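Long-range contact in intracellular serine protease (Bacillus licheniformis, PDB 4ZOQ), which is probably a subtilisin-like serine endopeptidase that cleaves lanthipeptide precursors at a specific sequence: residues B[210-224]-B[321-333]. Sequence-based numbering, arbitrary orientation.
Sequences NISPYSNQGREIEFT and GKDVIYGYGEVRA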
loop_
_atom_site.group_PDB
_atom_site.type_symbol
_atom_site.label_atom_id
_atom_site.label_comp_id
_atom_site.label_asym_id
_atom_site.label_seq_id
_atom_site.Cartn_x
_atom_site.Cartn_y
_atom_site.Cartn_z
ATOM N N ASN B 210 16.629 14.486 3.074
ATOM C CA ASN B 210 17.313 13.824 1.969
ATOM C C ASN B 210 16.571 12.531 1.600
ATOM O O ASN B 210 15.958 11.884 2.451
ATOM C CB ASN B 210 18.751 13.463 2.325
ATOM C CG ASN B 210 19.642 14.672 2.492
ATOM O OD1 ASN B 210 19.377 15.750 1.939
ATOM N ND2 ASN B 210 20.730 14.495 3.242
ATOM N N ILE B 211 16.656 12.120 0.344
ATOM C CA ILE B 211 15.961 10.900 -0.033
ATOM C C ILE B 211 16.626 9.750 0.706
ATOM O O ILE B 211 17.839 9.781 0.932
ATOM C CB ILE B 211 15.996 10.650 -1.571
ATOM C CG1 ILE B 211 14.874 9.675 -1.986
ATOM C CG2 ILE B 211 17.396 10.145 -2.024
ATOM C CD1 ILE B 211 13.476 10.313 -1.963
ATOM N N SER B 212 15.838 8.755 1.111
ATOM C CA SER B 212 16.405 7.528 1.663
ATOM C C SER B 212 17.186 6.894 0.525
ATOM O O SER B 212 16.714 6.897 -0.610
ATOM C CB SER B 212 15.326 6.579 2.180
ATOM O OG SER B 212 14.540 7.161 3.226
ATOM N N PRO B 213 18.386 6.389 0.810
ATOM C CA PRO B 213 19.258 5.814 -0.231
ATOM C C PRO B 213 18.619 4.661 -1.004
ATOM O O PRO B 213 18.937 4.458 -2.173
ATOM C CB PRO B 213 20.480 5.313 0.559
ATOM C CG PRO B 213 20.475 6.120 1.850
ATOM C CD PRO B 213 19.026 6.416 2.142
ATOM N N TYR B 214 17.749 3.901 -0.355
ATOM C CA TYR B 214 17.128 2.737 -0.980
ATOM C C TYR B 214 15.944 3.137 -1.849
ATOM O O TYR B 214 15.435 2.355 -2.632
ATOM C CB TYR B 214 16.679 1.748 0.085
ATOM C CG TYR B 214 15.732 2.371 1.077
ATOM C CD1 TYR B 214 14.402 2.554 0.755
ATOM C CD2 TYR B 214 16.163 2.767 2.357
ATOM C CE1 TYR B 214 13.518 3.146 1.632
ATOM C CE2 TYR B 214 15.261 3.347 3.273
ATOM C CZ TYR B 214 13.931 3.531 2.882
ATOM O OH TYR B 214 12.986 4.099 3.702
ATOM N N SER B 215 15.484 4.360 -1.695
ATOM C CA SER B 215 14.227 4.722 -2.329
ATOM C C SER B 215 14.320 4.761 -3.873
ATOM O O SER B 215 15.125 5.485 -4.435
ATOM C CB SER B 215 13.765 6.058 -1.771
ATOM O OG SER B 215 12.455 6.352 -2.169
ATOM N N ASN B 216 13.505 3.956 -4.540
ATOM C CA ASN B 216 13.411 3.987 -5.993
ATOM C C ASN B 216 13.006 5.374 -6.474
ATOM O O ASN B 216 12.188 6.046 -5.837
ATOM C CB ASN B 216 12.396 2.935 -6.515
ATOM C CG ASN B 216 12.950 1.513 -6.501
ATOM O OD1 ASN B 216 14.161 1.295 -6.412
ATOM N ND2 ASN B 216 12.065 0.545 -6.602
ATOM N N GLN B 217 13.569 5.772 -7.612
ATOM C CA GLN B 217 13.372 7.094 -8.186
ATOM C C GLN B 217 12.841 6.921 -9.587
ATOM O O GLN B 217 13.009 5.862 -10.174
ATOM C CB GLN B 217 14.705 7.869 -8.196
ATOM C CG GLN B 217 15.321 7.970 -6.805
ATOM C CD GLN B 217 16.635 8.759 -6.748
ATOM O OE1 GLN B 217 17.073 9.336 -7.736
ATOM N NE2 GLN B 217 17.236 8.820 -5.561
ATOM N N GLY B 218 12.264 7.979 -10.147
ATOM C CA GLY B 218 11.729 7.932 -11.497
ATOM C C GLY B 218 10.588 8.904 -11.693
ATOM O O GLY B 218 10.106 9.493 -10.731
ATOM N N ARG B 219 10.141 9.055 -12.938
ATOM C CA ARG B 219 9.073 9.981 -13.257
ATOM C C ARG B 219 7.760 9.584 -12.591
ATOM O O ARG B 219 6.883 10.421 -12.442
ATOM C CB ARG B 219 8.893 10.082 -14.773
ATOM C CG ARG B 219 10.143 10.584 -15.478
ATOM C CD ARG B 219 9.948 10.796 -16.972
ATOM N NE ARG B 219 11.216 10.584 -17.653
ATOM C CZ ARG B 219 11.629 9.423 -18.135
ATOM N NH1 ARG B 219 10.831 8.369 -18.126
ATOM N NH2 ARG B 219 12.818 9.338 -18.703
ATOM N N GLU B 220 7.629 8.301 -12.237
ATOM C CA GLU B 220 6.422 7.779 -11.593
ATOM C C GLU B 220 6.267 8.225 -10.145
ATOM O O GLU B 220 5.148 8.248 -9.658
ATOM C CB GLU B 220 6.383 6.243 -11.639
ATOM C CG GLU B 220 7.312 5.561 -10.655
ATOM C CD GLU B 220 7.117 4.047 -10.605
ATOM O OE1 GLU B 220 7.244 3.398 -11.678
ATOM O OE2 GLU B 220 6.841 3.506 -9.498
ATOM N N ILE B 221 7.368 8.575 -9.471
ATOM C CA ILE B 221 7.301 9.006 -8.076
ATOM C C ILE B 221 6.435 10.261 -7.983
ATOM O O ILE B 221 6.686 11.232 -8.712
ATOM C CB ILE B 221 8.650 9.367 -7.498
ATOM C CG1 ILE B 221 9.702 8.281 -7.725
ATOM C CG2 ILE B 221 8.489 9.732 -6.007
ATOM C CD1 ILE B 221 9.474 7.012 -7.007
ATOM N N GLU B 222 5.414 10.244 -7.128
ATOM C CA GLU B 222 4.547 11.407 -6.989
ATOM C C GLU B 222 4.733 12.125 -5.687
ATOM O O GLU B 222 4.597 13.354 -5.621
ATOM C CB GLU B 222 3.070 11.040 -7.106
ATOM C CG GLU B 222 2.671 10.739 -8.506
ATOM C CD GLU B 222 1.197 10.859 -8.703
ATOM O OE1 GLU B 222 0.663 11.931 -8.347
ATOM O OE2 GLU B 222 0.578 9.879 -9.174
ATOM N N PHE B 223 4.996 11.345 -4.643
ATOM C CA PHE B 223 5.191 11.902 -3.329
ATOM C C PHE B 223 6.258 11.133 -2.584
ATOM O O PHE B 223 6.664 10.041 -2.950
ATOM C CB PHE B 223 3.930 11.873 -2.490
ATOM C CG PHE B 223 2.801 12.658 -3.041
ATOM C CD1 PHE B 223 2.795 14.043 -2.959
ATOM C CD2 PHE B 223 1.695 12.002 -3.588
ATOM C CE1 PHE B 223 1.736 14.761 -3.441
ATOM C CE2 PHE B 223 0.629 12.712 -4.068
ATOM C CZ PHE B 223 0.642 14.102 -4.002
ATOM N N THR B 224 6.632 11.728 -1.475
ATOM C CA THR B 224 7.582 11.177 -0.566
ATOM C C THR B 224 7.020 11.264 0.860
ATOM O O THR B 224 6.119 12.073 1.141
ATOM C CB THR B 224 8.915 11.946 -0.808
ATOM O OG1 THR B 224 9.828 11.113 -1.539
ATOM C CG2 THR B 224 9.518 12.428 0.404
ATOM N N GLY B 321 10.104 21.812 -8.348
ATOM C CA GLY B 321 9.039 21.273 -9.161
ATOM C C GLY B 321 8.918 19.790 -8.950
ATOM O O GLY B 321 9.532 19.224 -8.047
ATOM N N LYS B 322 8.220 19.138 -9.859
ATOM C CA LYS B 322 8.056 17.714 -9.770
ATOM C C LYS B 322 9.312 17.069 -10.328
ATOM O O LYS B 322 9.636 17.235 -11.491
ATOM C CB LYS B 322 6.812 17.256 -10.518
ATOM C CG LYS B 322 6.511 15.791 -10.337
ATOM C CD LYS B 322 5.288 15.371 -11.140
ATOM C CE LYS B 322 4.903 13.937 -10.820
ATOM N NZ LYS B 322 6.021 12.974 -11.075
ATOM N N ASP B 323 10.099 16.477 -9.448
ATOM C CA ASP B 323 11.322 15.827 -9.859
ATOM C C ASP B 323 11.282 14.314 -9.727
ATOM O O ASP B 323 10.369 13.729 -9.150
ATOM C CB ASP B 323 12.535 16.370 -9.106
ATOM C CG ASP B 323 12.371 16.314 -7.623
ATOM O OD1 ASP B 323 11.554 17.076 -7.086
ATOM O OD2 ASP B 323 13.005 15.422 -7.020
ATOM N N VAL B 324 12.294 13.698 -10.308
ATOM C CA VAL B 324 12.464 12.256 -10.365
ATOM C C VAL B 324 12.812 11.632 -8.988
ATOM O O VAL B 324 12.606 10.437 -8.771
ATOM C CB VAL B 324 13.573 11.947 -11.436
ATOM C CG1 VAL B 324 14.359 10.700 -11.144
ATOM C CG2 VAL B 324 12.976 11.932 -12.837
ATOM N N ILE B 325 13.239 12.443 -8.026
ATOM C CA ILE B 325 13.593 11.914 -6.705
ATOM C C ILE B 325 12.425 11.950 -5.686
ATOM O O ILE B 325 12.085 10.944 -5.077
ATOM C CB ILE B 325 14.790 12.688 -6.140
ATOM C CG1 ILE B 325 16.000 12.530 -7.071
ATOM C CG2 ILE B 325 15.136 12.222 -4.733
ATOM C CD1 ILE B 325 17.196 13.433 -6.677
ATOM N N TYR B 326 11.785 13.104 -5.575
ATOM C CA TYR B 326 10.756 13.361 -4.584
ATOM C C TYR B 326 9.355 13.454 -5.159
ATOM O O TYR B 326 8.420 13.643 -4.408
ATOM C CB TYR B 326 11.030 14.690 -3.860
ATOM C CG TYR B 326 12.352 14.731 -3.181
ATOM C CD1 TYR B 326 12.515 14.224 -1.898
ATOM C CD2 TYR B 326 13.463 15.261 -3.838
ATOM C CE1 TYR B 326 13.729 14.260 -1.294
ATOM C CE2 TYR B 326 14.678 15.299 -3.242
ATOM C CZ TYR B 326 14.811 14.800 -1.977
ATOM O OH TYR B 326 16.041 14.826 -1.386
ATOM N N GLY B 327 9.200 13.407 -6.480
ATOM C CA GLY B 327 7.890 13.690 -7.063
ATOM C C GLY B 327 7.464 15.124 -6.739
ATOM O O GLY B 327 8.293 16.037 -6.735
ATOM N N TYR B 328 6.201 15.331 -6.395
ATOM C CA TYR B 328 5.734 16.664 -5.994
ATOM C C TYR B 328 6.335 17.071 -4.662
ATOM O O TYR B 328 6.210 18.218 -4.263
ATOM C CB TYR B 328 4.210 16.716 -5.880
ATOM C CG TYR B 328 3.489 16.541 -7.186
ATOM C CD1 TYR B 328 3.552 17.526 -8.169
ATOM C CD2 TYR B 328 2.762 15.392 -7.455
ATOM C CE1 TYR B 328 2.904 17.379 -9.373
ATOM C CE2 TYR B 328 2.108 15.228 -8.673
ATOM C CZ TYR B 328 2.187 16.226 -9.627
ATOM O OH TYR B 328 1.546 16.086 -10.838
ATOM N N GLY B 329 6.923 16.117 -3.937
ATOM C CA GLY B 329 7.592 16.429 -2.682
ATOM C C GLY B 329 7.094 15.641 -1.475
ATOM O O GLY B 329 6.334 14.647 -1.595
ATOM N N GLU B 330 7.504 16.087 -0.295
ATOM C CA GLU B 330 7.145 15.400 0.935
ATOM C C GLU B 330 5.786 15.803 1.453
ATOM O O GLU B 330 5.503 17.001 1.639
ATOM C CB GLU B 330 8.170 15.669 2.014
ATOM C CG GLU B 330 7.908 14.922 3.314
ATOM C CD GLU B 330 9.024 15.179 4.296
ATOM O OE1 GLU B 330 10.036 15.743 3.846
ATOM O OE2 GLU B 330 8.933 14.791 5.477
ATOM N N VAL B 331 4.928 14.801 1.606
ATOM C CA VAL B 331 3.618 14.974 2.207
ATOM C C VAL B 331 3.699 15.326 3.694
ATOM O O VAL B 331 4.446 14.720 4.436
ATOM C CB VAL B 331 2.749 13.692 2.032
ATOM C CG1 VAL B 331 1.493 13.745 2.925
ATOM C CG2 VAL B 331 2.373 13.531 0.576
ATOM N N ARG B 332 2.922 16.310 4.115
ATOM C CA ARG B 332 2.823 16.677 5.531
ATOM C C ARG B 332 1.360 16.839 5.876
ATOM O O ARG B 332 0.696 17.766 5.385
ATOM C CB ARG B 332 3.603 17.955 5.844
ATOM C CG ARG B 332 5.127 17.816 5.676
ATOM C CD ARG B 332 5.770 19.199 5.777
ATOM N NE ARG B 332 5.243 20.052 4.706
ATOM C CZ ARG B 332 5.588 21.324 4.503
ATOM N NH1 ARG B 332 6.463 21.906 5.326
ATOM N NH2 ARG B 332 5.044 22.009 3.485
ATOM N N ALA B 333 0.848 15.940 6.713
ATOM C CA ALA B 333 -0.583 15.928 7.025
ATOM C C ALA B 333 -1.089 17.269 7.575
ATOM O O ALA B 333 -2.147 17.724 7.152
ATOM C CB ALA B 333 -0.887 14.814 8.020
HETATM O O HOH W 1 11.927 7.932 -3.982
HETATM O O HOH W 2 8.786 11.870 -10.465
#
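Ile325 turns its CG2 methyl against the branch point of Ile211, CB to CG2 3.6 Å, the two side chains crossing at an angle; that same methyl also lies over one face of the Tyr326 ring, near the rim. With CG1 anti to its own backbone N (chi1 -160°), Ile211 sends CD1 to the Ile325 carbonyl and the Tyr326 ring. Water 1 links the loops further on, accepting from Ser215 OG and donating to Asn216 O and Ile325 O. Gln217 runs alongside Ile325 in the same direction, its OE1 3.4 Å from Ile325 CG1. Next, Gly218 N gives a nearly straight bond (163°) to a lone pair of Val324 O, in the carbonyl plane. Gly218 opens a type I turn whose carbonyls receive Lys322: NZ donates to Ile221 O at 3.0 Å and, weakly, to Arg219 O, while the Arg219 guanidinium pairs with Asp181. The segment then runs into strand 221-226, outermost within this chain in the mixed, mainly parallel sheet of the subtilase fold and paired with strand 200-205; segment 321-333, between helices 303-313 and 333-338, packs beside it away from the predicted catalytic triad. At Glu222 the two backbones come within 4.0 Å, CA to CA of Gly327, where a CB would run into Ile221 O and Glu222 C. Glu222 O accepts from Tyr328 N at 2.7 Å, the donor well above the carbonyl plane; Glu222 OE1, bonded to His307, lies at the Tyr328 ring edge, in plane. Phe223 crosses Tyr328 obliquely, planes 47° apart, and its CD1 lies 3.6 Å from Val331 CG2. Thr224 forms a single beta bridge with Glu330: its N donates to Gly329 O, and its O accepts from Val331 N at 3.0 Å. Thr224 OG1, buried near Tyr326 CA, has no hydrogen-bonding partner in the model.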